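Local coordinates for sensory box/response regulator (Mycobacterium smegmatis, PDB 5YRP), which belongs to the EAL-domain family, whose fold is a modified alpha/beta barrel, and binds a magnesium ion among acidic and amide side chains, at residues R83-P88 and C115-E120; T129-L134 and K160-D165; H9-I14 and A23-V28; D94-S99 and T135-V140. All coordinates share one frame; numbering follows the deposited sequence.

Interaction 1 (R83-P88 and C115-E120); sequences RINVSP and CLEITE. With MG (magnesium ion), chain C.
Glu117 and Asn85, both of the magnesium site, sit opposite each other on the parallel strands 114-119 and 81-86, the two strands of a beta-alpha-beta unit that runs through helix 96-106. Three backbone bonds zip the strands together. Ile84 N reaches Cys115 O at 3.1 Å, Glu117 N gives to Ile84 O at 2.8 Å, and Val86 N gives to Glu117 O at 2.8 Å. With CG anti to its own carbonyl carbon (chi1 -65°) and the rest of the chain extended, Glu117 runs alongside Asn85 and binds the magnesium ion through OE2 at 2.3 Å. Its other oxygen, OE1, rests on the aliphatic part of Arg83, 3.4 Å from CB, and forms a salt bridge with Lys168. The Arg83 chain crosses Glu117 at about a right angle; its guanidinium passes Cys115 SG and pairs with Glu13 of the neighbouring hairpin. The other face of the sheet is apolar: Val86 CG2 packs on Leu116 CD2 at 3.6 Å, and Ile84 lies against helix 52-73. Glu117 thus divides its carboxylate between metal and lysine, a division consistent with fixing its rotation at the site.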
loop_
_atom_site.group_PDB
_atom_site.type_symbol
_atom_site.label_atom_id
_atom_site.label_comp_id
_atom_site.label_asym_id
_atom_site.label_seq_id
_atom_site.Cartn_x
_atom_site.Cartn_y
_atom_site.Cartn_z
ATOM N N ARG A 83 -1.586 21.728 10.146
ATOM C CA ARG A 83 -2.136 20.493 9.593
ATOM C C ARG A 83 -3.477 20.150 10.227
ATOM O O ARG A 83 -3.591 20.078 11.446
ATOM C CB ARG A 83 -1.159 19.332 9.774
ATOM C CG ARG A 83 0.137 19.514 9.002
ATOM C CD ARG A 83 0.828 18.200 8.665
ATOM N NE ARG A 83 1.600 18.341 7.431
ATOM C CZ ARG A 83 2.782 18.946 7.330
ATOM N NH1 ARG A 83 3.370 19.476 8.396
ATOM N NH2 ARG A 83 3.384 19.022 6.150
ATOM N N ILE A 84 -4.485 19.938 9.384
ATOM C CA ILE A 84 -5.836 19.616 9.837
ATOM C C ILE A 84 -6.322 18.361 9.135
ATOM O O ILE A 84 -6.250 18.262 7.914
ATOM C CB ILE A 84 -6.804 20.773 9.540
ATOM C CG1 ILE A 84 -6.424 21.997 10.379
ATOM C CG2 ILE A 84 -8.246 20.370 9.830
ATOM C CD1 ILE A 84 -6.743 23.309 9.710
ATOM N N ASN A 85 -6.823 17.410 9.917
ATOM C CA ASN A 85 -7.348 16.166 9.369
ATOM C C ASN A 85 -8.702 16.397 8.734
ATOM O O ASN A 85 -9.617 16.896 9.386
ATOM C CB ASN A 85 -7.464 15.108 10.458
ATOM C CG ASN A 85 -6.116 14.642 10.954
ATOM O OD1 ASN A 85 -5.343 14.043 10.207
ATOM N ND2 ASN A 85 -5.822 14.919 12.215
ATOM N N VAL A 86 -8.816 16.044 7.459
ATOM C CA VAL A 86 -10.073 16.177 6.731
ATOM C C VAL A 86 -10.693 14.801 6.495
ATOM O O VAL A 86 -10.048 13.893 5.974
ATOM C CB VAL A 86 -9.874 16.923 5.402
ATOM C CG1 VAL A 86 -11.175 17.005 4.623
ATOM C CG2 VAL A 86 -9.358 18.324 5.668
ATOM N N SER A 87 -11.950 14.673 6.909
ATOM C CA SER A 87 -12.747 13.458 6.738
ATOM C C SER A 87 -13.151 13.290 5.267
ATOM O O SER A 87 -13.200 14.277 4.528
ATOM C CB SER A 87 -13.993 13.548 7.637
ATOM O OG SER A 87 -14.730 12.340 7.699
ATOM N N PRO A 88 -13.434 12.044 4.828
ATOM C CA PRO A 88 -13.892 11.851 3.444
ATOM C C PRO A 88 -15.233 12.525 3.135
ATOM O O PRO A 88 -15.487 12.875 1.985
ATOM C CB PRO A 88 -14.023 10.324 3.326
ATOM C CG PRO A 88 -14.160 9.837 4.727
ATOM C CD PRO A 88 -13.282 10.753 5.525
ATOM N N CYS A 115 -2.266 22.872 5.584
ATOM C CA CYS A 115 -2.124 21.589 4.900
ATOM C C CYS A 115 -3.200 20.605 5.361
ATOM O O CYS A 115 -3.216 20.193 6.519
ATOM C CB CYS A 115 -0.747 20.998 5.176
ATOM S SG CYS A 115 -0.479 19.395 4.395
ATOM N N LEU A 116 -4.089 20.221 4.449
ATOM C CA LEU A 116 -5.209 19.343 4.785
ATOM C C LEU A 116 -4.830 17.872 4.642
ATOM O O LEU A 116 -4.634 17.388 3.530
ATOM C CB LEU A 116 -6.410 19.654 3.893
ATOM C CG LEU A 116 -6.963 21.084 3.953
ATOM C CD1 LEU A 116 -8.013 21.292 2.875
ATOM C CD2 LEU A 116 -7.540 21.419 5.320
ATOM N N GLU A 117 -4.729 17.169 5.770
ATOM C CA GLU A 117 -4.444 15.730 5.768
ATOM C C GLU A 117 -5.659 14.935 5.326
ATOM O O GLU A 117 -6.762 15.145 5.830
ATOM C CB GLU A 117 -4.041 15.244 7.158
ATOM C CG GLU A 117 -2.741 15.825 7.683
ATOM C CD GLU A 117 -2.331 15.239 9.020
ATOM O OE1 GLU A 117 -1.662 15.953 9.792
ATOM O OE2 GLU A 117 -2.662 14.070 9.308
ATOM N N ILE A 118 -5.448 14.016 4.391
ATOM C CA ILE A 118 -6.502 13.122 3.928
ATOM C C ILE A 118 -6.028 11.687 4.111
ATOM O O ILE A 118 -4.900 11.349 3.755
ATOM C CB ILE A 118 -6.858 13.344 2.442
ATOM C CG1 ILE A 118 -6.994 14.836 2.131
ATOM C CG2 ILE A 118 -8.155 12.621 2.098
ATOM C CD1 ILE A 118 -7.084 15.149 0.651
ATOM N N THR A 119 -6.891 10.851 4.681
ATOM C CA THR A 119 -6.581 9.433 4.846
ATOM C C THR A 119 -6.434 8.769 3.482
ATOM O O THR A 119 -7.111 9.142 2.523
ATOM C CB THR A 119 -7.630 8.686 5.700
ATOM O OG1 THR A 119 -7.199 7.336 5.903
ATOM C CG2 THR A 119 -9.012 8.683 5.039
ATOM N N GLU A 120 -5.540 7.789 3.408
ATOM C CA GLU A 120 -5.209 7.135 2.146
ATOM C C GLU A 120 -6.423 6.438 1.519
ATOM O O GLU A 120 -6.563 6.411 0.298
ATOM C CB GLU A 120 -4.061 6.140 2.348
ATOM C CG GLU A 120 -3.519 5.574 1.045
ATOM C CD GLU A 120 -2.380 4.596 1.231
ATOM O OE1 GLU A 120 -2.194 4.074 2.357
ATOM O OE2 GLU A 120 -1.677 4.338 0.232
HETATM MG MG MG C . -3.219 12.589 10.930
#

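Interaction 2 (T129-L134 and K160-D165); sequences TTRTTL and KSLPVD
Ser161 OG, hydrogen-bonded to the backbone O of Leu158 one turn back, faces the guanidinium of Arg131 across the contact. It stands over one face of that flat group, 3.1 Å from Arg131 NH2, but the angle is too poor for a hydrogen bond, and Ser161 CB covers the same face near the rim, 3.7 Å from NH2. The arginine reaches this far because its chain is fully extended, with chi2 and chi3 both near 180°; on the way its CG brushes Leu162 CD2 at 3.8 Å. Arg131 NE has a long, weak ion pair with Glu128. These residues join the beginning of helix 130-140 to the loop that leads from helix 156-159 into strand 166-169 of the barrel. Deeper in, Leu134 is directed toward the loop and a single methyl does the touching. Leu134 CD1 meets Leu162 CD2 at 3.7 Å, the two side chains crossing at about a right angle, and Val164 CG1 at the same 3.7 Å. The ring of Pro163 closes in beside them, its CD 4.0 Å from Leu134 CD1. Leu134 and Val164 also both rest on Val144 of strand 142-149. At the start of the loop, Lys160 forms a salt bridge with Asp183 of the second subunit.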
loop_
_atom_site.group_PDB
_atom_site.type_symbol
_atom_site.label_atom_id
_atom_site.label_comp_id
_atom_site.label_asym_id
_atom_site.label_seq_id
_atom_site.Cartn_x
_atom_site.Cartn_y
_atom_site.Cartn_z
ATOM N N THR A 129 -12.646 12.636 -8.909
ATOM C CA THR A 129 -12.812 14.093 -8.909
ATOM C C THR A 129 -12.029 14.702 -7.754
ATOM O O THR A 129 -11.892 15.919 -7.657
ATOM C CB THR A 129 -14.281 14.527 -8.722
ATOM O OG1 THR A 129 -14.702 14.262 -7.376
ATOM C CG2 THR A 129 -15.208 13.827 -9.717
ATOM N N THR A 130 -11.553 13.841 -6.860
ATOM C CA THR A 130 -10.620 14.229 -5.818
ATOM C C THR A 130 -9.476 15.045 -6.413
ATOM O O THR A 130 -9.035 16.033 -5.827
ATOM C CB THR A 130 -10.037 12.986 -5.126
ATOM O OG1 THR A 130 -11.103 12.147 -4.668
ATOM C CG2 THR A 130 -9.172 13.378 -3.945
ATOM N N ARG A 131 -9.010 14.624 -7.585
ATOM C CA ARG A 131 -7.945 15.321 -8.305
ATOM C C ARG A 131 -8.272 16.795 -8.516
ATOM O O ARG A 131 -7.430 17.666 -8.300
ATOM C CB ARG A 131 -7.706 14.652 -9.657
ATOM C CG ARG A 131 -7.179 13.234 -9.542
ATOM C CD ARG A 131 -6.904 12.640 -10.904
ATOM N NE ARG A 131 -6.491 11.246 -10.803
ATOM C CZ ARG A 131 -6.258 10.458 -11.847
ATOM N NH1 ARG A 131 -6.395 10.924 -13.083
ATOM N NH2 ARG A 131 -5.887 9.198 -11.654
ATOM N N THR A 132 -9.505 17.059 -8.938
ATOM C CA THR A 132 -9.986 18.427 -9.160
ATOM C C THR A 132 -10.063 19.211 -7.846
ATOM O O THR A 132 -9.771 20.406 -7.811
ATOM C CB THR A 132 -11.379 18.461 -9.833
ATOM O OG1 THR A 132 -12.379 18.000 -8.917
ATOM C CG2 THR A 132 -11.413 17.609 -11.106
ATOM N N THR A 133 -10.466 18.534 -6.775
ATOM C CA THR A 133 -10.516 19.141 -5.443
ATOM C C THR A 133 -9.128 19.615 -5.013
ATOM O O THR A 133 -8.964 20.754 -4.575
ATOM C CB THR A 133 -11.067 18.149 -4.398
ATOM O OG1 THR A 133 -12.365 17.695 -4.802
ATOM C CG2 THR A 133 -11.158 18.797 -3.014
ATOM N N LEU A 134 -8.140 18.733 -5.140
ATOM C CA LEU A 134 -6.749 19.089 -4.857
ATOM C C LEU A 134 -6.326 20.264 -5.721
ATOM O O LEU A 134 -5.776 21.244 -5.221
ATOM C CB LEU A 134 -5.806 17.915 -5.125
ATOM C CG LEU A 134 -6.034 16.599 -4.377
ATOM C CD1 LEU A 134 -4.894 15.637 -4.676
ATOM C CD2 LEU A 134 -6.159 16.816 -2.879
ATOM N N LYS A 160 1.414 9.000 -8.556
ATOM C CA LYS A 160 1.992 9.717 -9.693
ATOM C C LYS A 160 1.030 10.759 -10.289
ATOM O O LYS A 160 1.438 11.873 -10.620
ATOM C CB LYS A 160 2.431 8.724 -10.778
ATOM C CG LYS A 160 1.296 7.931 -11.410
ATOM C CD LYS A 160 1.794 6.983 -12.485
ATOM C CE LYS A 160 0.635 6.496 -13.343
ATOM N NZ LYS A 160 1.042 5.493 -14.362
ATOM N N SER A 161 -0.242 10.391 -10.413
ATOM C CA SER A 161 -1.256 11.257 -11.020
ATOM C C SER A 161 -1.832 12.259 -10.019
ATOM O O SER A 161 -2.396 13.280 -10.419
ATOM C CB SER A 161 -2.385 10.418 -11.623
ATOM O OG SER A 161 -2.924 9.518 -10.672
ATOM N N LEU A 162 -1.706 11.946 -8.728
ATOM C CA LEU A 162 -2.158 12.831 -7.650
ATOM C C LEU A 162 -1.127 13.881 -7.274
ATOM O O LEU A 162 0.026 13.550 -7.005
ATOM C CB LEU A 162 -2.512 12.040 -6.397
ATOM C CG LEU A 162 -3.896 11.405 -6.427
ATOM C CD1 LEU A 162 -4.102 10.625 -5.146
ATOM C CD2 LEU A 162 -4.991 12.449 -6.592
ATOM N N PRO A 163 -1.549 15.156 -7.244
ATOM C CA PRO A 163 -0.720 16.296 -6.837
ATOM C C PRO A 163 -0.657 16.597 -5.341
ATOM O O PRO A 163 -0.480 17.757 -4.965
ATOM C CB PRO A 163 -1.398 17.485 -7.539
ATOM C CG PRO A 163 -2.217 16.888 -8.622
ATOM C CD PRO A 163 -2.708 15.608 -8.033
ATOM N N VAL A 164 -0.791 15.584 -4.496
ATOM C CA VAL A 164 -0.600 15.785 -3.062
ATOM C C VAL A 164 0.828 16.256 -2.787
ATOM O O VAL A 164 1.746 15.941 -3.543
ATOM C CB VAL A 164 -0.904 14.516 -2.249
ATOM C CG1 VAL A 164 -2.375 14.155 -2.386
ATOM C CG2 VAL A 164 -0.002 13.358 -2.666
ATOM N N ASP A 165 0.994 17.024 -1.712
ATOM C CA ASP A 165 2.272 17.668 -1.390
ATOM C C ASP A 165 3.104 16.899 -0.382
ATOM O O ASP A 165 4.304 16.719 -0.565
ATOM C CB ASP A 165 2.016 19.063 -0.842
ATOM C CG ASP A 165 1.410 19.975 -1.869
ATOM O OD1 ASP A 165 2.054 20.212 -2.912
ATOM O OD2 ASP A 165 0.279 20.449 -1.639
#

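Interaction 3 (H9-I14 and A23-V28); sequences HYLPEI and AAEALV. With MG (magnesium ion), chain C.
The magnesium site takes one of its ligands, Glu25, from a beta hairpin in which strand 21-29 pairs antiparallel with strand 7-15, Glu25 facing Leu11. This is a hydrogen-bonded pair: Leu11 N gives to Glu25 O at 3.0 Å, and Glu25 N returns a bond to Leu11 O at 3.0 Å. The Glu25 side chain leaves with CG anti to the backbone N (chi1 -176°) and stays extended, which carries OE2 to within 2.4 Å of the magnesium ion, with Asn85 as its neighbour in the site. Leu11 lies side by side with it, pointing the same way, and the isobutyl group of Leu27 flanks Leu11, CD1 to Leu11 CB 3.8 Å. Pairwise backbone bonds continue both ways, between His9 and Leu27 and between Glu13 and Ala23; in the latter Glu13 N meets Ala23 O at 2.7 Å, while Ala23 N gives to Glu13 O at 3.2 Å. Pro12 falls opposite Ala24 in a non-hydrogen-bonded pair, where its lack of an N-H costs nothing between the strands. In the modified barrel of EAL domains, strand 21-29 of the hairpin is flanked in the sheet by the parallel strand 81-86. Glu13, on the same face as Glu25, is salt-bridged to Arg222. The reverse face is apolar: Tyr10 CE1 rests on Ala26 CB at 3.8 Å, its ring meets Trp71 edge-to-face, and Met237 of helix 234-243 covers Tyr10, Pro12 and Ala24.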
loop_
_atom_site.group_PDB
_atom_site.type_symbol
_atom_site.label_atom_id
_atom_site.label_comp_id
_atom_site.label_asym_id
_atom_site.label_seq_id
_atom_site.Cartn_x
_atom_site.Cartn_y
_atom_site.Cartn_z
ATOM N N HIS A 9 -6.460 20.379 20.303
ATOM C CA HIS A 9 -5.277 19.716 20.830
ATOM C C HIS A 9 -4.259 19.804 19.716
ATOM O O HIS A 9 -4.590 19.536 18.563
ATOM C CB HIS A 9 -5.626 18.250 21.106
ATOM C CG HIS A 9 -4.800 17.602 22.171
ATOM N ND1 HIS A 9 -4.742 16.233 22.327
ATOM C CD2 HIS A 9 -4.011 18.126 23.139
ATOM C CE1 HIS A 9 -3.959 15.942 23.349
ATOM N NE2 HIS A 9 -3.497 17.072 23.857
ATOM N N TYR A 10 -3.031 20.189 20.025
ATOM C CA TYR A 10 -2.051 20.410 18.966
ATOM C C TYR A 10 -0.801 19.569 19.132
ATOM O O TYR A 10 -0.057 19.728 20.096
ATOM C CB TYR A 10 -1.692 21.880 18.885
ATOM C CG TYR A 10 -2.845 22.751 18.490
ATOM C CD1 TYR A 10 -3.115 23.007 17.149
ATOM C CD2 TYR A 10 -3.670 23.322 19.453
ATOM C CE1 TYR A 10 -4.175 23.807 16.774
ATOM C CE2 TYR A 10 -4.734 24.128 19.088
ATOM C CZ TYR A 10 -4.983 24.367 17.747
ATOM O OH TYR A 10 -6.041 25.169 17.375
ATOM N N LEU A 11 -0.594 18.668 18.178
ATOM C CA LEU A 11 0.582 17.804 18.147
ATOM C C LEU A 11 1.629 18.455 17.257
ATOM O O LEU A 11 1.468 18.474 16.037
ATOM C CB LEU A 11 0.204 16.423 17.598
ATOM C CG LEU A 11 1.325 15.419 17.306
ATOM C CD1 LEU A 11 2.263 15.259 18.495
ATOM C CD2 LEU A 11 0.730 14.074 16.920
ATOM N N PRO A 12 2.703 18.999 17.858
ATOM C CA PRO A 12 3.668 19.711 17.036
ATOM C C PRO A 12 4.560 18.783 16.229
ATOM O O PRO A 12 4.844 17.654 16.639
ATOM C CB PRO A 12 4.496 20.492 18.055
ATOM C CG PRO A 12 4.420 19.689 19.289
ATOM C CD PRO A 12 3.099 18.979 19.277
ATOM N N GLU A 13 4.988 19.294 15.082
ATOM C CA GLU A 13 5.830 18.571 14.144
ATOM C C GLU A 13 7.172 19.272 14.056
ATOM O O GLU A 13 7.257 20.407 13.585
ATOM C CB GLU A 13 5.168 18.561 12.770
ATOM C CG GLU A 13 5.992 17.917 11.674
ATOM C CD GLU A 13 5.330 18.069 10.325
ATOM O OE1 GLU A 13 6.049 18.286 9.331
ATOM O OE2 GLU A 13 4.085 17.987 10.261
ATOM N N ILE A 14 8.221 18.587 14.492
ATOM C CA ILE A 14 9.521 19.221 14.612
ATOM C C ILE A 14 10.537 18.683 13.612
ATOM O O ILE A 14 10.396 17.584 13.089
ATOM C CB ILE A 14 10.084 19.081 16.042
ATOM C CG1 ILE A 14 10.427 17.625 16.361
ATOM C CG2 ILE A 14 9.084 19.617 17.059
ATOM C CD1 ILE A 14 11.381 17.491 17.527
ATOM N N ALA A 23 5.642 22.601 11.937
ATOM C CA ALA A 23 4.189 22.605 11.795
ATOM C C ALA A 23 3.508 22.095 13.057
ATOM O O ALA A 23 4.168 21.628 13.983
ATOM C CB ALA A 23 3.784 21.757 10.599
ATOM N N ALA A 24 2.184 22.196 13.082
ATOM C CA ALA A 24 1.371 21.679 14.183
ATOM C C ALA A 24 0.070 21.094 13.663
ATOM O O ALA A 24 -0.702 21.789 13.012
ATOM C CB ALA A 24 1.072 22.781 15.178
ATOM N N GLU A 25 -0.166 19.817 13.960
ATOM C CA GLU A 25 -1.393 19.133 13.553
ATOM C C GLU A 25 -2.481 19.358 14.590
ATOM O O GLU A 25 -2.327 18.970 15.748
ATOM C CB GLU A 25 -1.153 17.626 13.370
ATOM C CG GLU A 25 -2.362 16.844 12.851
ATOM C CD GLU A 25 -2.132 15.338 12.785
ATOM O OE1 GLU A 25 -1.106 14.859 13.298
ATOM O OE2 GLU A 25 -2.982 14.620 12.219
ATOM N N ALA A 26 -3.576 19.982 14.163
ATOM C CA ALA A 26 -4.746 20.176 15.018
ATOM C C ALA A 26 -5.500 18.860 15.218
ATOM O O ALA A 26 -5.903 18.206 14.255
ATOM C CB ALA A 26 -5.670 21.227 14.422
ATOM N N LEU A 27 -5.664 18.482 16.480
ATOM C CA LEU A 27 -6.435 17.307 16.876
ATOM C C LEU A 27 -7.422 17.732 17.952
ATOM O O LEU A 27 -7.266 18.790 18.549
ATOM C CB LEU A 27 -5.513 16.228 17.436
ATOM C CG LEU A 27 -4.362 15.780 16.534
ATOM C CD1 LEU A 27 -3.330 14.994 17.329
ATOM C CD2 LEU A 27 -4.892 14.955 15.376
ATOM N N VAL A 28 -8.442 16.920 18.199
ATOM C CA VAL A 28 -9.380 17.218 19.284
ATOM C C VAL A 28 -9.080 16.313 20.475
ATOM O O VAL A 28 -8.841 15.117 20.319
ATOM C CB VAL A 28 -10.861 17.112 18.852
ATOM C CG1 VAL A 28 -11.162 18.068 17.709
ATOM C CG2 VAL A 28 -11.221 15.708 18.434
HETATM MG MG MG C . -3.219 12.589 10.930
#

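Interaction 4 (D94-S99 and T135-V140); sequences DGFVES and TGLHNV
Val97 of helix 96-106 fits among Thr133, Gly136, Leu137 and Val140 of helix 130-140. Its CG1 lies on the peptide between Gly136 and Leu137, 3.6 Å from Gly136 C and 3.7 Å from Leu137 N. Chi1 of 176° turns CG1 away from the backbone N and onto the main chain of Gly136, while CG2 turns to Leu137, 4.3 Å from its CG. One turn further on, Val140 CG2 closes the other flank at 4.3 Å from Val97 CG1. On the inner side the edge of the Phe96 ring meets a methyl, with CE2 4.3 Å from Leu137 CD1 and that methyl near the ring plane. Phe96 and Leu137 both continue down onto Leu116 of strand 114-119, so both helices rest on the same strand residue. Gly95 is the N-cap of helix 96-106, with a positive phi of 101°, and its O accepts the first-turn bond from Ser99 N. Near the end of the other helix, Asn139 O accepts a hydrogen bond from Arg111 NH2. The side chains that meet are apolar, and no polar bond joins the segments; the contact rests on shape: with no side chain at Gly136, the helices come close enough for Val97 to touch main-chain atoms.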
loop_
_atom_site.group_PDB
_atom_site.type_symbol
_atom_site.label_atom_id
_atom_site.label_comp_id
_atom_site.label_asym_id
_atom_site.label_seq_id
_atom_site.Cartn_x
_atom_site.Cartn_y
_atom_site.Cartn_z
ATOM N N ASP A 94 -19.826 19.833 -2.544
ATOM C CA ASP A 94 -19.840 21.030 -3.379
ATOM C C ASP A 94 -19.735 22.258 -2.481
ATOM O O ASP A 94 -20.556 22.455 -1.587
ATOM C CB ASP A 94 -21.110 21.096 -4.236
ATOM C CG ASP A 94 -21.110 22.280 -5.199
ATOM O OD1 ASP A 94 -20.022 22.700 -5.649
ATOM O OD2 ASP A 94 -22.204 22.794 -5.508
ATOM N N GLY A 95 -18.694 23.052 -2.710
ATOM C CA GLY A 95 -18.441 24.260 -1.927
ATOM C C GLY A 95 -17.362 24.096 -0.869
ATOM O O GLY A 95 -17.000 25.067 -0.207
ATOM N N PHE A 96 -16.849 22.876 -0.705
ATOM C CA PHE A 96 -15.791 22.602 0.273
ATOM C C PHE A 96 -14.522 23.391 -0.033
ATOM O O PHE A 96 -13.996 24.086 0.831
ATOM C CB PHE A 96 -15.462 21.106 0.328
ATOM C CG PHE A 96 -14.239 20.785 1.146
ATOM C CD1 PHE A 96 -14.331 20.618 2.523
ATOM C CD2 PHE A 96 -12.994 20.661 0.542
ATOM C CE1 PHE A 96 -13.204 20.330 3.278
ATOM C CE2 PHE A 96 -11.865 20.376 1.293
ATOM C CZ PHE A 96 -11.970 20.210 2.662
ATOM N N VAL A 97 -14.040 23.281 -1.266
ATOM C CA VAL A 97 -12.806 23.963 -1.678
ATOM C C VAL A 97 -12.941 25.478 -1.508
ATOM O O VAL A 97 -12.034 26.142 -1.003
ATOM C CB VAL A 97 -12.430 23.639 -3.143
ATOM C CG1 VAL A 97 -11.205 24.433 -3.583
ATOM C CG2 VAL A 97 -12.169 22.149 -3.314
ATOM N N GLU A 98 -14.079 26.009 -1.940
ATOM C CA GLU A 98 -14.393 27.431 -1.794
ATOM C C GLU A 98 -14.567 27.833 -0.325
ATOM O O GLU A 98 -14.215 28.949 0.061
ATOM C CB GLU A 98 -15.662 27.771 -2.582
ATOM C CG GLU A 98 -15.541 27.548 -4.086
ATOM C CD GLU A 98 -16.828 27.843 -4.843
ATOM O OE1 GLU A 98 -17.874 28.070 -4.197
ATOM O OE2 GLU A 98 -16.796 27.844 -6.092
ATOM N N SER A 99 -15.113 26.922 0.481
ATOM C CA SER A 99 -15.316 27.152 1.919
ATOM C C SER A 99 -13.995 27.327 2.665
ATOM O O SER A 99 -13.867 28.220 3.502
ATOM C CB SER A 99 -16.109 25.999 2.551
ATOM O OG SER A 99 -16.103 26.082 3.968
ATOM N N THR A 135 -6.595 20.153 -7.019
ATOM C CA THR A 135 -6.267 21.204 -7.983
ATOM C C THR A 135 -6.868 22.544 -7.559
ATOM O O THR A 135 -6.214 23.585 -7.651
ATOM C CB THR A 135 -6.760 20.837 -9.397
ATOM O OG1 THR A 135 -6.296 19.525 -9.739
ATOM C CG2 THR A 135 -6.253 21.843 -10.439
ATOM N N GLY A 136 -8.111 22.508 -7.091
ATOM C CA GLY A 136 -8.770 23.698 -6.560
ATOM C C GLY A 136 -8.094 24.221 -5.303
ATOM O O GLY A 136 -7.889 25.429 -5.152
ATOM N N LEU A 137 -7.740 23.300 -4.408
ATOM C CA LEU A 137 -7.108 23.644 -3.132
ATOM C C LEU A 137 -5.716 24.249 -3.284
ATOM O O LEU A 137 -5.347 25.147 -2.530
ATOM C CB LEU A 137 -7.029 22.415 -2.228
ATOM C CG LEU A 137 -8.320 22.051 -1.495
ATOM C CD1 LEU A 137 -8.215 20.659 -0.889
ATOM C CD2 LEU A 137 -8.654 23.080 -0.422
ATOM N N HIS A 138 -4.945 23.746 -4.244
ATOM C CA HIS A 138 -3.622 24.300 -4.538
ATOM C C HIS A 138 -3.709 25.741 -5.048
ATOM O O HIS A 138 -2.828 26.554 -4.767
ATOM C CB HIS A 138 -2.873 23.424 -5.545
ATOM C CG HIS A 138 -2.229 22.224 -4.928
ATOM N ND1 HIS A 138 -2.910 21.048 -4.707
ATOM C CD2 HIS A 138 -0.970 22.021 -4.475
ATOM C CE1 HIS A 138 -2.099 20.170 -4.147
ATOM N NE2 HIS A 138 -0.915 20.734 -3.998
ATOM N N ASN A 139 -4.778 26.051 -5.781
ATOM C CA ASN A 139 -5.019 27.409 -6.283
ATOM C C ASN A 139 -5.400 28.401 -5.185
ATOM O O ASN A 139 -5.114 29.593 -5.292
ATOM C CB ASN A 139 -6.099 27.394 -7.361
ATOM C CG ASN A 139 -5.695 26.583 -8.575
ATOM O OD1 ASN A 139 -4.687 25.870 -8.556
ATOM N ND2 ASN A 139 -6.481 26.685 -9.641
ATOM N N VAL A 140 -6.056 27.901 -4.144
ATOM C CA VAL A 140 -6.337 28.689 -2.936
ATOM C C VAL A 140 -5.060 28.920 -2.113
ATOM O O VAL A 140 -4.925 29.934 -1.426
ATOM C CB VAL A 140 -7.404 27.995 -2.060
ATOM C CG1 VAL A 140 -7.616 28.733 -0.742
ATOM C CG2 VAL A 140 -8.722 27.896 -2.814
#

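Overall arrangement
Interactions 1 and 3 form the buried inner part, sharing one sheet through adjacent strands 81-86 and 21-29 and both reaching the magnesium ion; their chemistry is backbone bonding, with one metal-binding glutamate in each. Interactions 2 and 4 lie farther out, about 16 and 18 Å from the chain's centre to their own centres, and use successive parts of helix 130-140, one against a loop and one against a helix. There aliphatic contacts dominate and polar groups take a marginal place. The layers meet at Ile118, which touches Leu134, and through Val86, which packs on Phe96. Interaction 3 touches neither outer contact.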